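Local coordinates for protein-glutamine gamma-glutamyltransferase (Pagrus major, PDB 1G0D) that catalyses cross-linking of peptide-bound glutamine to primary amines such as lysine side chains, in a reaction that probably depends on calcium, at residues Ile173-Gly178 against Cys272-Ala277; His332-Ser337 against Val353-Pro358; Gly369-Ala374 against Tyr385-Val390. All blocks are in the same frame, centred on the assembly; numbering follows the deposited sequence.

Interaction 1: residues Ile173-Gly178 against Cys272-Ala277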
loop_
_atom_site.group_PDB
_atom_site.type_symbol
_atom_site.label_atom_id
_atom_site.label_comp_id
_atom_site.label_asym_id
_atom_site.label_seq_id
_atom_site.Cartn_x
_atom_site.Cartn_y
_atom_site.Cartn_z
ATOM N N ILE A 173 0.982 -6.166 -9.709
ATOM C CA ILE A 173 2.394 -6.171 -9.460
ATOM C C ILE A 173 2.586 -6.752 -8.084
ATOM O O ILE A 173 1.917 -6.367 -7.115
ATOM C CB ILE A 173 3.057 -4.799 -9.538
ATOM C CG1 ILE A 173 2.608 -3.953 -8.379
ATOM C CG2 ILE A 173 2.765 -4.158 -10.880
ATOM C CD1 ILE A 173 3.761 -3.436 -7.609
ATOM N N PRO A 174 3.384 -7.814 -8.019
ATOM C CA PRO A 174 3.690 -8.469 -6.762
ATOM C C PRO A 174 4.514 -7.497 -5.906
ATOM O O PRO A 174 5.203 -6.640 -6.448
ATOM C CB PRO A 174 4.514 -9.668 -7.205
ATOM C CG PRO A 174 5.079 -9.273 -8.476
ATOM C CD PRO A 174 3.955 -8.565 -9.142
ATOM N N TRP A 175 4.440 -7.626 -4.575
ATOM C CA TRP A 175 5.205 -6.770 -3.673
ATOM C C TRP A 175 5.736 -7.580 -2.501
ATOM O O TRP A 175 5.032 -8.416 -1.943
ATOM C CB TRP A 175 4.343 -5.640 -3.154
ATOM C CG TRP A 175 5.131 -4.505 -2.570
ATOM C CD1 TRP A 175 5.473 -4.337 -1.257
ATOM C CD2 TRP A 175 5.568 -3.304 -3.257
ATOM N NE1 TRP A 175 6.086 -3.113 -1.073
ATOM C CE2 TRP A 175 6.156 -2.459 -2.275
ATOM C CE3 TRP A 175 5.515 -2.866 -4.594
ATOM C CZ2 TRP A 175 6.688 -1.184 -2.600
ATOM C CZ3 TRP A 175 6.038 -1.602 -4.907
ATOM C CH2 TRP A 175 6.621 -0.783 -3.907
ATOM N N ASN A 176 6.986 -7.351 -2.138
ATOM C CA ASN A 176 7.542 -8.069 -1.014
ATOM C C ASN A 176 7.399 -7.147 0.197
ATOM O O ASN A 176 8.199 -6.220 0.396
ATOM C CB ASN A 176 9.010 -8.414 -1.314
ATOM C CG ASN A 176 9.766 -8.960 -0.110
ATOM O OD1 ASN A 176 9.180 -9.289 0.915
ATOM N ND2 ASN A 176 11.088 -9.043 -0.229
ATOM N N TYR A 177 6.366 -7.370 1.004
ATOM C CA TYR A 177 6.178 -6.519 2.172
ATOM C C TYR A 177 7.325 -6.714 3.139
ATOM O O TYR A 177 7.662 -5.806 3.895
ATOM C CB TYR A 177 4.871 -6.830 2.874
ATOM C CG TYR A 177 3.671 -6.549 2.030
ATOM C CD1 TYR A 177 3.465 -5.304 1.470
ATOM C CD2 TYR A 177 2.743 -7.555 1.766
ATOM C CE1 TYR A 177 2.352 -5.060 0.656
ATOM C CE2 TYR A 177 1.652 -7.341 0.971
ATOM C CZ TYR A 177 1.452 -6.095 0.412
ATOM O OH TYR A 177 0.346 -5.914 -0.381
ATOM N N GLY A 178 7.906 -7.905 3.120
ATOM C CA GLY A 178 9.027 -8.217 3.998
ATOM C C GLY A 178 8.952 -7.716 5.431
ATOM O O GLY A 178 9.965 -7.280 5.945
ATOM N N CYS A 272 1.787 7.109 -4.964
ATOM C CA CYS A 272 0.741 6.506 -4.143
ATOM C C CYS A 272 0.784 5.021 -3.802
ATOM O O CYS A 272 0.695 4.699 -2.618
ATOM C CB CYS A 272 -0.652 6.912 -4.626
ATOM S SG CYS A 272 -1.263 6.059 -6.008
ATOM N N TRP A 273 0.946 4.111 -4.755
ATOM C CA TRP A 273 1.000 2.680 -4.379
ATOM C C TRP A 273 2.280 2.271 -3.596
ATOM O O TRP A 273 2.269 1.265 -2.883
ATOM C CB TRP A 273 0.814 1.759 -5.604
ATOM C CG TRP A 273 2.024 1.698 -6.403
ATOM C CD1 TRP A 273 3.065 0.830 -6.254
ATOM C CD2 TRP A 273 2.423 2.642 -7.396
ATOM N NE1 TRP A 273 4.094 1.183 -7.082
ATOM C CE2 TRP A 273 3.727 2.299 -7.797
ATOM C CE3 TRP A 273 1.807 3.754 -7.984
ATOM C CZ2 TRP A 273 4.429 3.029 -8.764
ATOM C CZ3 TRP A 273 2.494 4.471 -8.932
ATOM C CH2 TRP A 273 3.792 4.109 -9.314
ATOM N N VAL A 274 3.380 3.021 -3.723
ATOM C CA VAL A 274 4.603 2.722 -2.959
ATOM C C VAL A 274 4.470 3.157 -1.473
ATOM O O VAL A 274 5.100 2.564 -0.584
ATOM C CB VAL A 274 5.823 3.458 -3.539
ATOM C CG1 VAL A 274 7.030 3.127 -2.735
ATOM C CG2 VAL A 274 6.065 3.040 -4.917
ATOM N N PHE A 275 3.653 4.191 -1.220
ATOM C CA PHE A 275 3.377 4.723 0.126
ATOM C C PHE A 275 2.475 3.709 0.815
ATOM O O PHE A 275 2.641 3.416 1.982
ATOM C CB PHE A 275 2.541 6.016 0.095
ATOM C CG PHE A 275 3.217 7.192 -0.514
ATOM C CD1 PHE A 275 4.603 7.260 -0.597
ATOM C CD2 PHE A 275 2.442 8.192 -1.120
ATOM C CE1 PHE A 275 5.213 8.289 -1.292
ATOM C CE2 PHE A 275 3.032 9.242 -1.828
ATOM C CZ PHE A 275 4.419 9.291 -1.918
ATOM N N ALA A 276 1.468 3.226 0.091
ATOM C CA ALA A 276 0.527 2.268 0.644
ATOM C C ALA A 276 1.242 0.958 1.007
ATOM O O ALA A 276 1.088 0.472 2.135
ATOM C CB ALA A 276 -0.582 2.023 -0.338
ATOM N N ALA A 277 2.025 0.401 0.076
ATOM C CA ALA A 277 2.781 -0.826 0.320
ATOM C C ALA A 277 3.695 -0.653 1.507
ATOM O O ALA A 277 3.731 -1.516 2.342
ATOM C CB ALA A 277 3.596 -1.159 -0.831
#
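W175, on strand 169-176, reaches across to the first turns of helix 272-286, the helix of the papain-like transglutaminase core that begins at the catalytic C272. The axes of the two short segments approach to 10.7 Å, so side chains have to span the gap. With CG of W175 turned anti to its own backbone N (chi1 -163°), the indole lies against the helix. One face receives the methyl of A277, whose CB sits 3.4 Å from the centroid of the five-membered ring in a CH-pi contact displaced toward the rim. The indole N-H is satisfied elsewhere, by S252 OG, which helps fix the rotation of the ring. At the benzo end, W175 CH2 meets V274 CG2 at 4.0 Å, while W175 CZ3 approaches the edge of the W273 indole, 4.0 Å from its NE1. The two indole planes are almost perpendicular (88°), and the rings meet obliquely. W273 in turn packs edge-to-face on Y515, important for catalysis, which places W175 a layer behind the active site. Beyond the strand, Y177 turns its ring back toward the helix, and the backbone O of Y177 is hydrogen-bonded to T281 OG1; A277 O approaches the Y177 ring obliquely, 3.9 Å from Y177 CD1.

Interaction 2: residues His332-Ser337 against Val353-Pro358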
loop_
_atom_site.group_PDB
_atom_site.type_symbol
_atom_site.label_atom_id
_atom_site.label_comp_id
_atom_site.label_asym_id
_atom_site.label_seq_id
_atom_site.Cartn_x
_atom_site.Cartn_y
_atom_site.Cartn_z
ATOM N N HIS A 332 -5.673 4.733 -7.888
ATOM C CA HIS A 332 -5.037 5.322 -6.736
ATOM C C HIS A 332 -5.139 4.297 -5.644
ATOM O O HIS A 332 -6.187 3.681 -5.463
ATOM C CB HIS A 332 -5.749 6.590 -6.294
ATOM C CG HIS A 332 -5.251 7.121 -4.987
ATOM N ND1 HIS A 332 -3.905 7.258 -4.712
ATOM C CD2 HIS A 332 -5.912 7.588 -3.898
ATOM C CE1 HIS A 332 -3.757 7.793 -3.507
ATOM N NE2 HIS A 332 -4.958 8.005 -2.995
ATOM N N CYS A 333 -4.056 4.144 -4.903
ATOM C CA CYS A 333 -3.969 3.186 -3.834
ATOM C C CYS A 333 -3.923 3.752 -2.407
ATOM O O CYS A 333 -3.417 4.847 -2.152
ATOM C CB CYS A 333 -2.712 2.350 -4.032
ATOM S SG CYS A 333 -2.534 1.540 -5.587
ATOM N N TRP A 334 -4.471 2.984 -1.476
ATOM C CA TRP A 334 -4.404 3.314 -0.066
ATOM C C TRP A 334 -4.382 1.988 0.709
ATOM O O TRP A 334 -4.165 0.912 0.156
ATOM C CB TRP A 334 -5.548 4.246 0.401
ATOM C CG TRP A 334 -6.936 3.741 0.228
ATOM C CD1 TRP A 334 -7.616 2.900 1.064
ATOM C CD2 TRP A 334 -7.850 4.067 -0.840
ATOM N NE1 TRP A 334 -8.896 2.680 0.581
ATOM C CE2 TRP A 334 -9.058 3.383 -0.583
ATOM C CE3 TRP A 334 -7.757 4.869 -1.985
ATOM C CZ2 TRP A 334 -10.163 3.480 -1.430
ATOM C CZ3 TRP A 334 -8.867 4.963 -2.830
ATOM C CH2 TRP A 334 -10.052 4.268 -2.542
ATOM N N VAL A 335 -4.632 2.056 1.991
ATOM C CA VAL A 335 -4.562 0.865 2.789
ATOM C C VAL A 335 -5.761 0.795 3.719
ATOM O O VAL A 335 -6.300 1.817 4.100
ATOM C CB VAL A 335 -3.213 0.948 3.509
ATOM C CG1 VAL A 335 -3.343 0.975 5.006
ATOM C CG2 VAL A 335 -2.351 -0.099 2.989
ATOM N N GLU A 336 -6.219 -0.412 4.031
ATOM C CA GLU A 336 -7.340 -0.616 4.956
ATOM C C GLU A 336 -6.747 -1.324 6.183
ATOM O O GLU A 336 -6.017 -2.305 6.016
ATOM C CB GLU A 336 -8.377 -1.531 4.317
ATOM C CG GLU A 336 -9.728 -0.900 4.058
ATOM C CD GLU A 336 -10.590 -1.775 3.191
ATOM O OE1 GLU A 336 -10.551 -3.016 3.330
ATOM O OE2 GLU A 336 -11.311 -1.234 2.344
ATOM N N SER A 337 -7.017 -0.835 7.396
ATOM C CA SER A 337 -6.501 -1.492 8.611
ATOM C C SER A 337 -7.668 -1.912 9.496
ATOM O O SER A 337 -8.610 -1.167 9.671
ATOM C CB SER A 337 -5.595 -0.560 9.429
ATOM O OG SER A 337 -4.321 -0.400 8.838
ATOM N N VAL A 353 -9.879 3.148 6.455
ATOM C CA VAL A 353 -9.061 3.583 5.344
ATOM C C VAL A 353 -7.988 4.524 5.837
ATOM O O VAL A 353 -8.286 5.483 6.503
ATOM C CB VAL A 353 -9.925 4.322 4.278
ATOM C CG1 VAL A 353 -9.043 5.042 3.272
ATOM C CG2 VAL A 353 -10.807 3.348 3.560
ATOM N N LEU A 354 -6.735 4.211 5.521
ATOM C CA LEU A 354 -5.561 5.029 5.864
ATOM C C LEU A 354 -4.883 5.371 4.500
ATOM O O LEU A 354 -4.354 4.488 3.806
ATOM C CB LEU A 354 -4.591 4.211 6.720
ATOM C CG LEU A 354 -4.473 4.384 8.230
ATOM C CD1 LEU A 354 -5.447 5.376 8.697
ATOM C CD2 LEU A 354 -4.705 3.096 8.920
ATOM N N ASP A 355 -4.910 6.631 4.098
ATOM C CA ASP A 355 -4.304 7.004 2.834
ATOM C C ASP A 355 -3.048 7.818 3.117
ATOM O O ASP A 355 -3.125 8.953 3.578
ATOM C CB ASP A 355 -5.307 7.804 2.018
ATOM C CG ASP A 355 -4.940 7.879 0.554
ATOM O OD1 ASP A 355 -3.816 7.482 0.198
ATOM O OD2 ASP A 355 -5.778 8.337 -0.246
ATOM N N PRO A 356 -1.859 7.231 2.861
ATOM C CA PRO A 356 -0.602 7.960 3.119
ATOM C C PRO A 356 -0.340 9.140 2.149
ATOM O O PRO A 356 0.435 10.058 2.469
ATOM C CB PRO A 356 0.481 6.870 3.018
ATOM C CG PRO A 356 -0.264 5.536 2.823
ATOM C CD PRO A 356 -1.617 5.878 2.314
ATOM N N THR A 357 -0.979 9.079 0.972
ATOM C CA THR A 357 -0.870 10.090 -0.055
ATOM C C THR A 357 -1.532 11.371 0.423
ATOM O O THR A 357 -2.743 11.398 0.697
ATOM C CB THR A 357 -1.534 9.636 -1.336
ATOM O OG1 THR A 357 -0.969 8.380 -1.759
ATOM C CG2 THR A 357 -1.304 10.669 -2.416
ATOM N N PRO A 358 -0.744 12.455 0.530
ATOM C CA PRO A 358 -1.328 13.712 1.001
ATOM C C PRO A 358 -2.500 14.148 0.151
ATOM O O PRO A 358 -2.592 13.807 -1.030
ATOM C CB PRO A 358 -0.147 14.712 0.986
ATOM C CG PRO A 358 1.099 13.833 1.053
ATOM C CD PRO A 358 0.699 12.598 0.237
#
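V353 CG1 lies over one face of the W334 indole, 3.7 Å from the centroid of the five-membered ring, in a CH-pi contact between neighbouring strands of the antiparallel sheet that carries two members of the Cys-His-Asp catalytic triad. CD2 of H332 comes in plane to the edge of the same indole. W334 NE1 is bonded outside this pair of strands, to Y440 OH. The imidazole of H332 is met at its edge: T357 OG1 lies in the ring plane, 3.3 Å from H332 CE1, and the carboxylate of D355 approaches NE2. That last contact is the hydrogen bond of the triad, with H332 NE2 donating to D355 OD2 at 2.9 Å. It uses the syn lone pair of OD2, lies 16° out of the ring plane, and leaves ring and carboxylate planes 39° apart. The D355 side chain swings to the carbonyl-carbon side, with chi1 at -163°, and this presents its carboxylate to the histidine. The strands of this hairpin are joined by V335 and L354, a hydrogen-bonded pair with V335 N to L354 O at 3.0 Å and L354 N to V335 O at 2.8 Å; E336 and V353 form the adjoining non-hydrogen-bonded pair. E336 carries its carboxylate to a salt bridge with R291, and S337 OG, bonded to T290, rests against L354 CD2. The second carboxylate oxygen of D355 also has a partner, though a weak one: T357 N, two residues on, donates to D355 OD1 over 3.3 Å.

Interaction 3: residues Gly369-Ala374 against Tyr385-Val390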
loop_
_atom_site.group_PDB
_atom_site.type_symbol
_atom_site.label_atom_id
_atom_site.label_comp_id
_atom_site.label_asym_id
_atom_site.label_seq_id
_atom_site.Cartn_x
_atom_site.Cartn_y
_atom_site.Cartn_z
ATOM N N GLY A 369 -7.399 9.543 7.106
ATOM C CA GLY A 369 -7.758 8.468 8.003
ATOM C C GLY A 369 -7.024 8.408 9.323
ATOM O O GLY A 369 -6.160 9.222 9.574
ATOM N N PRO A 370 -7.304 7.400 10.164
ATOM C CA PRO A 370 -8.240 6.297 9.923
ATOM C C PRO A 370 -9.706 6.639 9.813
ATOM O O PRO A 370 -10.295 7.186 10.737
ATOM C CB PRO A 370 -7.971 5.353 11.085
ATOM C CG PRO A 370 -7.523 6.208 12.118
ATOM C CD PRO A 370 -6.699 7.286 11.488
ATOM N N CYS A 371 -10.295 6.275 8.674
ATOM C CA CYS A 371 -11.710 6.520 8.392
ATOM C C CYS A 371 -12.504 5.221 8.178
ATOM O O CYS A 371 -12.178 4.420 7.319
ATOM C CB CYS A 371 -11.862 7.401 7.129
ATOM S SG CYS A 371 -13.594 7.650 6.698
ATOM N N PRO A 372 -13.582 5.018 8.943
ATOM C CA PRO A 372 -14.360 3.802 8.760
ATOM C C PRO A 372 -14.814 3.613 7.337
ATOM O O PRO A 372 -15.468 4.481 6.794
ATOM C CB PRO A 372 -15.553 4.019 9.675
ATOM C CG PRO A 372 -15.014 4.897 10.771
ATOM C CD PRO A 372 -14.154 5.860 10.011
ATOM N N VAL A 373 -14.481 2.495 6.719
ATOM C CA VAL A 373 -14.983 2.240 5.376
ATOM C C VAL A 373 -16.541 2.206 5.414
ATOM O O VAL A 373 -17.212 2.421 4.402
ATOM C CB VAL A 373 -14.505 0.887 4.864
ATOM C CG1 VAL A 373 -15.114 0.601 3.523
ATOM C CG2 VAL A 373 -13.020 0.867 4.802
ATOM N N ALA A 374 -17.112 1.931 6.589
ATOM C CA ALA A 374 -18.573 1.871 6.755
ATOM C C ALA A 374 -19.206 3.242 6.723
ATOM O O ALA A 374 -20.363 3.365 6.322
ATOM C CB ALA A 374 -18.936 1.195 8.062
ATOM N N TYR A 385 -11.490 9.860 10.912
ATOM C CA TYR A 385 -10.863 11.019 10.267
ATOM C C TYR A 385 -10.937 11.122 8.740
ATOM O O TYR A 385 -10.731 10.145 8.001
ATOM C CB TYR A 385 -9.389 11.088 10.612
ATOM C CG TYR A 385 -9.053 10.925 12.059
ATOM C CD1 TYR A 385 -8.666 12.021 12.814
ATOM C CD2 TYR A 385 -9.050 9.664 12.671
ATOM C CE1 TYR A 385 -8.276 11.879 14.138
ATOM C CE2 TYR A 385 -8.654 9.512 14.018
ATOM C CZ TYR A 385 -8.268 10.635 14.730
ATOM O OH TYR A 385 -7.843 10.535 16.024
ATOM N N ASP A 386 -11.191 12.355 8.298
ATOM C CA ASP A 386 -11.229 12.737 6.886
ATOM C C ASP A 386 -12.214 12.024 5.981
ATOM O O ASP A 386 -11.940 11.789 4.804
ATOM C CB ASP A 386 -9.810 12.640 6.347
ATOM C CG ASP A 386 -8.774 13.161 7.353
ATOM O OD1 ASP A 386 -8.837 14.348 7.706
ATOM O OD2 ASP A 386 -7.895 12.401 7.806
ATOM N N ALA A 387 -13.383 11.722 6.535
ATOM C CA ALA A 387 -14.436 11.048 5.806
ATOM C C ALA A 387 -14.859 11.729 4.508
ATOM O O ALA A 387 -15.114 11.030 3.522
ATOM C CB ALA A 387 -15.613 10.868 6.690
ATOM N N PRO A 388 -14.955 13.089 4.482
ATOM C CA PRO A 388 -15.367 13.793 3.250
ATOM C C PRO A 388 -14.426 13.558 2.112
ATOM O O PRO A 388 -14.846 13.363 0.973
ATOM C CB PRO A 388 -15.400 15.269 3.650
ATOM C CG PRO A 388 -15.558 15.255 5.115
ATOM C CD PRO A 388 -14.752 14.062 5.577
ATOM N N PHE A 389 -13.143 13.566 2.428
ATOM C CA PHE A 389 -12.133 13.359 1.423
ATOM C C PHE A 389 -12.136 11.975 0.904
ATOM O O PHE A 389 -11.954 11.781 -0.295
ATOM C CB PHE A 389 -10.758 13.673 1.959
ATOM C CG PHE A 389 -10.495 15.113 1.999
ATOM C CD1 PHE A 389 -10.901 15.873 3.100
ATOM C CD2 PHE A 389 -9.972 15.756 0.890
ATOM C CE1 PHE A 389 -10.802 17.253 3.079
ATOM C CE2 PHE A 389 -9.869 17.142 0.873
ATOM C CZ PHE A 389 -10.286 17.885 1.965
ATOM N N VAL A 390 -12.336 11.005 1.796
ATOM C CA VAL A 390 -12.356 9.607 1.386
ATOM C C VAL A 390 -13.663 9.240 0.684
ATOM O O VAL A 390 -13.687 8.382 -0.176
ATOM C CB VAL A 390 -12.141 8.671 2.572
ATOM C CG1 VAL A 390 -12.279 7.194 2.091
ATOM C CG2 VAL A 390 -10.768 8.971 3.214
#
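The side chain of Y385 runs alongside P370, the two pointing the same way, where the edge strand 368-372 of the catalytic-core sheet faces the turn that leads into helix 387-395. Its CB rests 3.8 Å from G369 C. CG is set anti to the carbonyl carbon (chi1 -48°), and from it the ring runs beside the proline: CD2 lies 3.5 Å from P370 CD and also has P370 O in plane at its edge, while CE2 is next to P370 CG and CD. The Y385 side chain also touches V213 and R217 of helix 212-223. Cis peptide bonds precede both P370 and Y385. The backbones are joined as well, Y385 N donating to P370 O at 2.9 Å from above the carbonyl plane. C371 points toward the helix and sets its SG 3.6 Å from A387 CA, whereas its CB lies 3.1 Å from Y385 O. G369 N donates to D386 OD2 at 3.0 Å, using the anti lone pair. R217 forms a salt bridge to that same oxygen and donates through NE to G369 O. With an amide and a guanidinium both directed at OD2, the carboxylate of D386 is probably kept ionised, and its charge is probably balanced by R217 of helix 212-223.

In the fold
From the N terminus the three contacts close in series, none nesting within or crossing another. Interaction 1 closes a long excursion rich in helix, bringing strand 169-176 back to helix 272-286. Interaction 2 closes the hairpin of strands 329-339 and 350-355, and interaction 3 closes the short excursion from strand 368-372 through helix 373-378 to helix 387-395. Interactions 1 and 2 meet at the catalytic centre, where C272 SG packs 3.2 Å from H332 ND1. Interactions 2 and 3 share the sheet, with V353 N probably hydrogen-bonded to C371 O. Interactions 1 and 3 do not touch; the sheet of interaction 2 stands between helices 272-286 and 387-395.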